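Local coordinates for protein DNA methyltransferase (Nicotiana tabacum, PDB 4ONQ) that probably methylates cytosine at carbon 5 in DNA, through a SAM-dependent catalytic domain of the plant DRM type, here holding the cofactor analogue sinefungin, at residues Gln33-Tyr42 and Phe338-Lys349. The protein carries 5 engineered substitutions. Numbering follows the deposited sequence.
Engineered in segment 338-349: Ser339 (natural residue Tyr), Ser340 (natural residue Asp).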
ATOM      1  N   GLN A  33     -20.747  16.728  -6.707  1.00 87.43           N
ATOM      2  CA  GLN A  33     -20.819  16.448  -5.275  1.00 89.02           C
ATOM      3  C   GLN A  33     -19.521  15.827  -4.768  1.00 82.09           C
ATOM      4  O   GLN A  33     -19.193  15.907  -3.583  1.00 77.01           O
ATOM      5  CB  GLN A  33     -22.005  15.525  -4.963  1.00111.35           C
ATOM      6  CG  GLN A  33     -21.863  14.086  -5.473  1.00115.56           C
ATOM      7  CD  GLN A  33     -22.110  13.935  -6.969  1.00119.33           C
ATOM      8  OE1 GLN A  33     -21.951  14.881  -7.740  1.00119.65           O
ATOM      9  NE2 GLN A  33     -22.502  12.734  -7.382  1.00118.66           N
ATOM     10  N   ALA A  34     -18.780  15.217  -5.686  1.00 84.29           N
ATOM     11  CA  ALA A  34     -17.542  14.531  -5.350  1.00 82.43           C
ATOM     12  C   ALA A  34     -16.393  15.503  -5.095  1.00 75.43           C
ATOM     13  O   ALA A  34     -15.356  15.118  -4.557  1.00 75.09           O
ATOM     14  CB  ALA A  34     -17.172  13.545  -6.451  1.00 96.51           C
ATOM     15  N   VAL A  35     -16.579  16.764  -5.475  1.00 83.18           N
ATOM     16  CA  VAL A  35     -15.523  17.764  -5.333  1.00 87.44           C
ATOM     17  C   VAL A  35     -15.536  18.390  -3.940  1.00 91.73           C
ATOM     18  O   VAL A  35     -16.039  17.797  -2.985  1.00 81.90           O
ATOM     19  CB  VAL A  35     -15.633  18.873  -6.407  1.00 76.84           C
ATOM     20  CG1 VAL A  35     -16.808  19.796  -6.106  1.00 89.78           C
ATOM     21  CG2 VAL A  35     -14.357  19.681  -6.461  1.00 76.70           C
ATOM     22  N   GLY A  36     -14.974  19.591  -3.829  1.00116.60           N
ATOM     23  CA  GLY A  36     -14.917  20.305  -2.569  1.00114.92           C
ATOM     24  C   GLY A  36     -13.985  19.647  -1.574  1.00111.51           C
ATOM     25  O   GLY A  36     -13.619  18.483  -1.732  1.00111.02           O
ATOM     26  N   PRO A  37     -13.577  20.401  -0.546  1.00 95.31           N
ATOM     27  CA  PRO A  37     -12.800  19.854   0.570  1.00 86.86           C
ATOM     28  C   PRO A  37     -13.686  18.970   1.438  1.00 85.57           C
ATOM     29  O   PRO A  37     -14.870  19.271   1.596  1.00 99.17           O
ATOM     30  CB  PRO A  37     -12.386  21.104   1.354  1.00 75.19           C
ATOM     31  CG  PRO A  37     -12.543  22.239   0.399  1.00 75.39           C
ATOM     32  CD  PRO A  37     -13.703  21.863  -0.461  1.00 78.13           C
ATOM     33  N   PRO A  38     -13.123  17.895   2.009  1.00 70.04           N
ATOM     34  CA  PRO A  38     -11.711  17.514   1.949  1.00 57.49           C
ATOM     35  C   PRO A  38     -11.398  16.665   0.727  1.00 57.73           C
ATOM     36  O   PRO A  38     -12.311  16.282  -0.007  1.00 53.01           O
ATOM     37  CB  PRO A  38     -11.562  16.636   3.184  1.00 56.33           C
ATOM     38  CG  PRO A  38     -12.868  15.916   3.242  1.00 58.25           C
ATOM     39  CD  PRO A  38     -13.909  16.923   2.792  1.00 68.41           C
ATOM     40  N   PHE A  39     -10.115  16.385   0.516  1.00 45.20           N
ATOM     41  CA  PHE A  39      -9.705  15.375  -0.449  1.00 54.68           C
ATOM     42  C   PHE A  39      -9.844  14.016   0.212  1.00 54.85           C
ATOM     43  O   PHE A  39      -9.575  13.873   1.403  1.00 53.24           O
ATOM     44  CB  PHE A  39      -8.258  15.591  -0.887  1.00 44.36           C
ATOM     45  CG  PHE A  39      -8.086  16.692  -1.891  1.00 46.12           C
ATOM     46  CD1 PHE A  39      -8.557  16.544  -3.185  1.00 47.28           C
ATOM     47  CD2 PHE A  39      -7.448  17.873  -1.545  1.00 46.89           C
ATOM     48  CE1 PHE A  39      -8.395  17.551  -4.116  1.00 49.20           C
ATOM     49  CE2 PHE A  39      -7.286  18.887  -2.473  1.00 51.28           C
ATOM     50  CZ  PHE A  39      -7.760  18.724  -3.760  1.00 49.97           C
ATOM     51  N   PHE A  40     -10.278  13.015  -0.543  1.00 43.15           N
ATOM     52  CA  PHE A  40     -10.357  11.678   0.026  1.00 48.43           C
ATOM     53  C   PHE A  40      -9.726  10.633  -0.875  1.00 50.31           C
ATOM     54  O   PHE A  40      -9.715  10.771  -2.098  1.00 51.20           O
ATOM     55  CB  PHE A  40     -11.790  11.296   0.418  1.00 47.53           C
ATOM     56  CG  PHE A  40     -12.664  10.908  -0.739  1.00 51.79           C
ATOM     57  CD1 PHE A  40     -12.731   9.589  -1.166  1.00 51.28           C
ATOM     58  CD2 PHE A  40     -13.449  11.854  -1.378  1.00 54.71           C
ATOM     59  CE1 PHE A  40     -13.548   9.225  -2.223  1.00 52.42           C
ATOM     60  CE2 PHE A  40     -14.271  11.495  -2.438  1.00 61.05           C
ATOM     61  CZ  PHE A  40     -14.321  10.178  -2.858  1.00 54.57           C
ATOM     62  N   TYR A  41      -9.204   9.590  -0.247  1.00 46.55           N
ATOM     63  CA  TYR A  41      -8.468   8.551  -0.938  1.00 43.94           C
ATOM     64  C   TYR A  41      -8.843   7.223  -0.297  1.00 47.67           C
ATOM     65  O   TYR A  41      -8.574   7.000   0.881  1.00 41.04           O
ATOM     66  CB  TYR A  41      -6.973   8.823  -0.785  1.00 39.90           C
ATOM     67  CG  TYR A  41      -6.056   7.976  -1.634  1.00 39.17           C
ATOM     68  CD1 TYR A  41      -5.781   8.320  -2.963  1.00 39.36           C
ATOM     69  CD2 TYR A  41      -5.430   6.848  -1.094  1.00 39.40           C
ATOM     70  CE1 TYR A  41      -4.917   7.549  -3.732  1.00 39.15           C
ATOM     71  CE2 TYR A  41      -4.573   6.074  -1.843  1.00 37.21           C
ATOM     72  CZ  TYR A  41      -4.319   6.421  -3.157  1.00 40.82           C
ATOM     73  OH  TYR A  41      -3.451   5.639  -3.884  1.00 37.87           O
ATOM     74  N   TYR A  42      -9.497   6.362  -1.067  1.00 55.85           N
ATOM     75  CA  TYR A  42      -9.917   5.055  -0.585  1.00 44.73           C
ATOM     76  C   TYR A  42      -9.276   3.944  -1.407  1.00 46.60           C
ATOM     77  O   TYR A  42      -9.277   3.990  -2.634  1.00 48.42           O
ATOM     78  CB  TYR A  42     -11.445   4.905  -0.633  1.00 48.25           C
ATOM     79  CG  TYR A  42     -11.887   3.561  -0.110  1.00 47.41           C
ATOM     80  CD1 TYR A  42     -11.890   3.304   1.252  1.00 47.83           C
ATOM     81  CD2 TYR A  42     -12.257   2.539  -0.972  1.00 48.90           C
ATOM     82  CE1 TYR A  42     -12.265   2.078   1.744  1.00 53.60           C
ATOM     83  CE2 TYR A  42     -12.638   1.300  -0.484  1.00 61.88           C
ATOM     84  CZ  TYR A  42     -12.637   1.076   0.878  1.00 57.80           C
ATOM     85  OH  TYR A  42     -13.008  -0.147   1.394  1.00 55.15           O
ATOM     86  N   PHE A 338     -16.126  -0.475   5.740  1.00 68.60           N
ATOM     87  CA  PHE A 338     -16.218   0.440   4.618  1.00 72.79           C
ATOM     88  C   PHE A 338     -17.327   1.438   4.908  1.00 71.06           C
ATOM     89  O   PHE A 338     -17.203   2.631   4.621  1.00 71.50           O
ATOM     90  CB  PHE A 338     -16.533  -0.311   3.329  1.00 55.75           C
ATOM     91  CG  PHE A 338     -16.938   0.588   2.197  1.00 61.30           C
ATOM     92  CD1 PHE A 338     -16.055   1.531   1.697  1.00 54.37           C
ATOM     93  CD2 PHE A 338     -18.198   0.490   1.633  1.00 58.98           C
ATOM     94  CE1 PHE A 338     -16.424   2.364   0.658  1.00 70.99           C
ATOM     95  CE2 PHE A 338     -18.572   1.319   0.589  1.00 65.85           C
ATOM     96  CZ  PHE A 338     -17.685   2.257   0.101  1.00 66.82           C
ATOM     97  N   SER A 339     -18.340   0.990   5.603  1.00 59.44           N
ATOM     98  CA  SER A 339     -19.430   1.853   5.914  1.00 59.92           C
ATOM     99  C   SER A 339     -18.995   2.842   6.903  1.00 63.59           C
ATOM    100  O   SER A 339     -19.428   3.949   6.902  1.00 69.93           O
ATOM    101  CB  SER A 339     -20.583   1.059   6.480  1.00 67.01           C
ATOM    102  OG  SER A 339     -21.058   0.149   5.518  1.00 78.47           O
ATOM    103  N   SER A 340     -18.145   2.412   7.788  1.00 68.94           N
ATOM    104  CA  SER A 340     -17.576   3.339   8.758  1.00 72.71           C
ATOM    105  C   SER A 340     -16.772   4.430   8.055  1.00 64.19           C
ATOM    106  O   SER A 340     -16.874   5.618   8.396  1.00 59.84           O
ATOM    107  CB  SER A 340     -16.702   2.593   9.764  1.00 74.86           C
ATOM    108  OG  SER A 340     -17.484   1.747  10.591  1.00 88.31           O
ATOM    109  N   TYR A 341     -15.984   4.025   7.063  1.00 62.55           N
ATOM    110  CA  TYR A 341     -15.219   4.989   6.280  1.00 54.92           C
ATOM    111  C   TYR A 341     -16.142   6.019   5.639  1.00 55.35           C
ATOM    112  O   TYR A 341     -15.902   7.223   5.726  1.00 58.73           O
ATOM    113  CB  TYR A 341     -14.394   4.284   5.203  1.00 48.30           C
ATOM    114  CG  TYR A 341     -13.582   5.227   4.346  1.00 48.76           C
ATOM    115  CD1 TYR A 341     -12.274   5.544   4.679  1.00 49.08           C
ATOM    116  CD2 TYR A 341     -14.123   5.800   3.203  1.00 50.87           C
ATOM    117  CE1 TYR A 341     -11.529   6.404   3.903  1.00 54.46           C
ATOM    118  CE2 TYR A 341     -13.389   6.665   2.422  1.00 56.40           C
ATOM    119  CZ  TYR A 341     -12.091   6.963   2.774  1.00 59.10           C
ATOM    120  OH  TYR A 341     -11.354   7.826   1.996  1.00 59.19           O
ATOM    121  N   VAL A 342     -17.200   5.532   5.000  1.00 55.55           N
ATOM    122  CA  VAL A 342     -18.143   6.400   4.302  1.00 60.12           C
ATOM    123  C   VAL A 342     -18.856   7.359   5.258  1.00 65.57           C
ATOM    124  O   VAL A 342     -18.941   8.562   4.996  1.00 68.66           O
ATOM    125  CB  VAL A 342     -19.180   5.566   3.528  1.00 64.06           C
ATOM    126  CG1 VAL A 342     -20.218   6.465   2.866  1.00 60.58           C
ATOM    127  CG2 VAL A 342     -18.478   4.702   2.497  1.00 60.28           C
ATOM    128  N   ARG A 343     -19.356   6.813   6.362  1.00 58.52           N
ATOM    129  CA  ARG A 343     -20.032   7.594   7.392  1.00 57.73           C
ATOM    130  C   ARG A 343     -19.139   8.735   7.852  1.00 55.77           C
ATOM    131  O   ARG A 343     -19.564   9.892   7.929  1.00 56.95           O
ATOM    132  CB  ARG A 343     -20.367   6.703   8.591  1.00 63.29           C
ATOM    133  CG  ARG A 343     -21.257   7.355   9.635  1.00 71.47           C
ATOM    134  CD  ARG A 343     -21.203   6.610  10.967  1.00 78.66           C
ATOM    135  NE  ARG A 343     -20.094   7.066  11.802  1.00 86.00           N
ATOM    136  CZ  ARG A 343     -19.126   6.281  12.264  1.00 85.80           C
ATOM    137  NH1 ARG A 343     -19.126   4.985  11.982  1.00 93.72           N
ATOM    138  NH2 ARG A 343     -18.161   6.793  13.016  1.00 74.31           N
ATOM    139  N   ILE A 344     -17.887   8.402   8.145  1.00 57.23           N
ATOM    140  CA  ILE A 344     -16.950   9.392   8.662  1.00 63.54           C
ATOM    141  C   ILE A 344     -16.575  10.454   7.629  1.00 61.95           C
ATOM    142  O   ILE A 344     -16.555  11.651   7.940  1.00 64.35           O
ATOM    143  CB  ILE A 344     -15.703   8.713   9.252  1.00 50.56           C
ATOM    144  CG1 ILE A 344     -16.099   7.953  10.515  1.00 50.29           C
ATOM    145  CG2 ILE A 344     -14.615   9.727   9.549  1.00 48.86           C
ATOM    146  CD1 ILE A 344     -14.941   7.474  11.323  1.00 52.11           C
ATOM    147  N   LEU A 345     -16.294  10.023   6.402  1.00 59.06           N
ATOM    148  CA  LEU A 345     -15.986  10.966   5.331  1.00 57.71           C
ATOM    149  C   LEU A 345     -17.148  11.939   5.161  1.00 58.91           C
ATOM    150  O   LEU A 345     -16.950  13.153   5.059  1.00 53.44           O
ATOM    151  CB  LEU A 345     -15.695  10.235   4.018  1.00 51.06           C
ATOM    152  CG  LEU A 345     -15.596  11.096   2.753  1.00 55.54           C
ATOM    153  CD1 LEU A 345     -14.562  12.195   2.911  1.00 61.02           C
ATOM    154  CD2 LEU A 345     -15.270  10.237   1.545  1.00 57.51           C
ATOM    155  N   ASP A 346     -18.362  11.402   5.163  1.00 60.51           N
ATOM    156  CA  ASP A 346     -19.545  12.233   5.008  1.00 67.93           C
ATOM    157  C   ASP A 346     -19.704  13.229   6.158  1.00 70.38           C
ATOM    158  O   ASP A 346     -20.002  14.402   5.928  1.00 71.16           O
ATOM    159  CB  ASP A 346     -20.802  11.377   4.851  1.00 81.89           C
ATOM    160  CG  ASP A 346     -21.977  12.175   4.337  1.00 92.11           C
ATOM    161  OD1 ASP A 346     -22.909  12.442   5.125  1.00 96.36           O
ATOM    162  OD2 ASP A 346     -21.956  12.555   3.146  1.00 96.44           O
ATOM    163  N   LEU A 347     -19.506  12.768   7.390  1.00 72.36           N
ATOM    164  CA  LEU A 347     -19.540  13.669   8.541  1.00 67.21           C
ATOM    165  C   LEU A 347     -18.542  14.818   8.375  1.00 75.22           C
ATOM    166  O   LEU A 347     -18.885  15.982   8.599  1.00 84.12           O
ATOM    167  CB  LEU A 347     -19.261  12.909   9.840  1.00 60.35           C
ATOM    168  CG  LEU A 347     -20.414  12.123  10.467  1.00 67.74           C
ATOM    169  CD1 LEU A 347     -19.886  11.110  11.468  1.00 63.37           C
ATOM    170  CD2 LEU A 347     -21.393  13.071  11.140  1.00 74.00           C
ATOM    171  N   VAL A 348     -17.317  14.488   7.965  1.00 60.92           N
ATOM    172  CA  VAL A 348     -16.261  15.490   7.796  1.00 56.42           C
ATOM    173  C   VAL A 348     -16.593  16.518   6.704  1.00 63.17           C
ATOM    174  O   VAL A 348     -16.440  17.733   6.907  1.00 57.94           O
ATOM    175  CB  VAL A 348     -14.887  14.826   7.500  1.00 50.10           C
ATOM    176  CG1 VAL A 348     -13.872  15.860   7.052  1.00 49.35           C
ATOM    177  CG2 VAL A 348     -14.378  14.073   8.725  1.00 48.65           C
ATOM    178  N   LYS A 349     -17.121  16.066   5.593  1.00 66.49           N
ATOM    179  CA  LYS A 349     -17.426  16.970   4.529  1.00 71.39           C
ATOM    180  C   LYS A 349     -18.588  17.836   4.882  1.00 74.06           C
ATOM    181  O   LYS A 349     -18.622  18.994   4.552  1.00 69.26           O
ATOM    182  CB  LYS A 349     -17.768  16.191   3.294  1.00 84.46           C
ATOM    183  CG  LYS A 349     -18.179  17.062   2.202  1.00 92.53           C
ATOM    184  CD  LYS A 349     -17.844  16.485   0.893  1.00 92.81           C
ATOM    185  CE  LYS A 349     -18.951  15.666   0.373  1.00101.45           C
ATOM    186  NZ  LYS A 349     -18.826  15.463  -1.091  1.00107.57           N
TER
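Strand 39-42 and helix 338-349 run antiparallel at 174°, their axes 10.6 Å apart, with Phe40 facing Leu345 and Tyr42 facing Tyr341. This is helix-on-sheet packing in the Rossmann-like fold of class I methyltransferases; the helix also covers strands 309-312 and 231-236. At one end Tyr42, Tyr341 and Phe338 form an aromatic cluster. Tyr42 and Tyr341 pair edge-to-face, with Tyr42 CD1 3.7 Å above the centre of the Tyr341 ring. The Phe338 ring lies oblique to Tyr42, planes at 55°, with Phe338 CD1 3.5 Å from Tyr42 CZ. Tyr341 extends from the helix with CG anti to the backbone N (chi1 180°), which carries its OH to the strand, 3.1 Å from Tyr41 O. With an alanine in place of Tyr341, the Tyr42 edge would probably lose the ring face it rests on, and a gap would open beside Phe40. Further along, cis-Pro38 turns CG to Val348 CG1 and Leu345 CD1, and CD to Lys349 CA. The Lys349 chain bends at chi3, bringing NZ 2.6 Å from Gln33 O; it also makes a cation-pi contact with Tyr61. Between these ends, Leu345 CD2 sits over one face of the Phe40 ring in a CH-pi contact, 3.8 Å from the centroid.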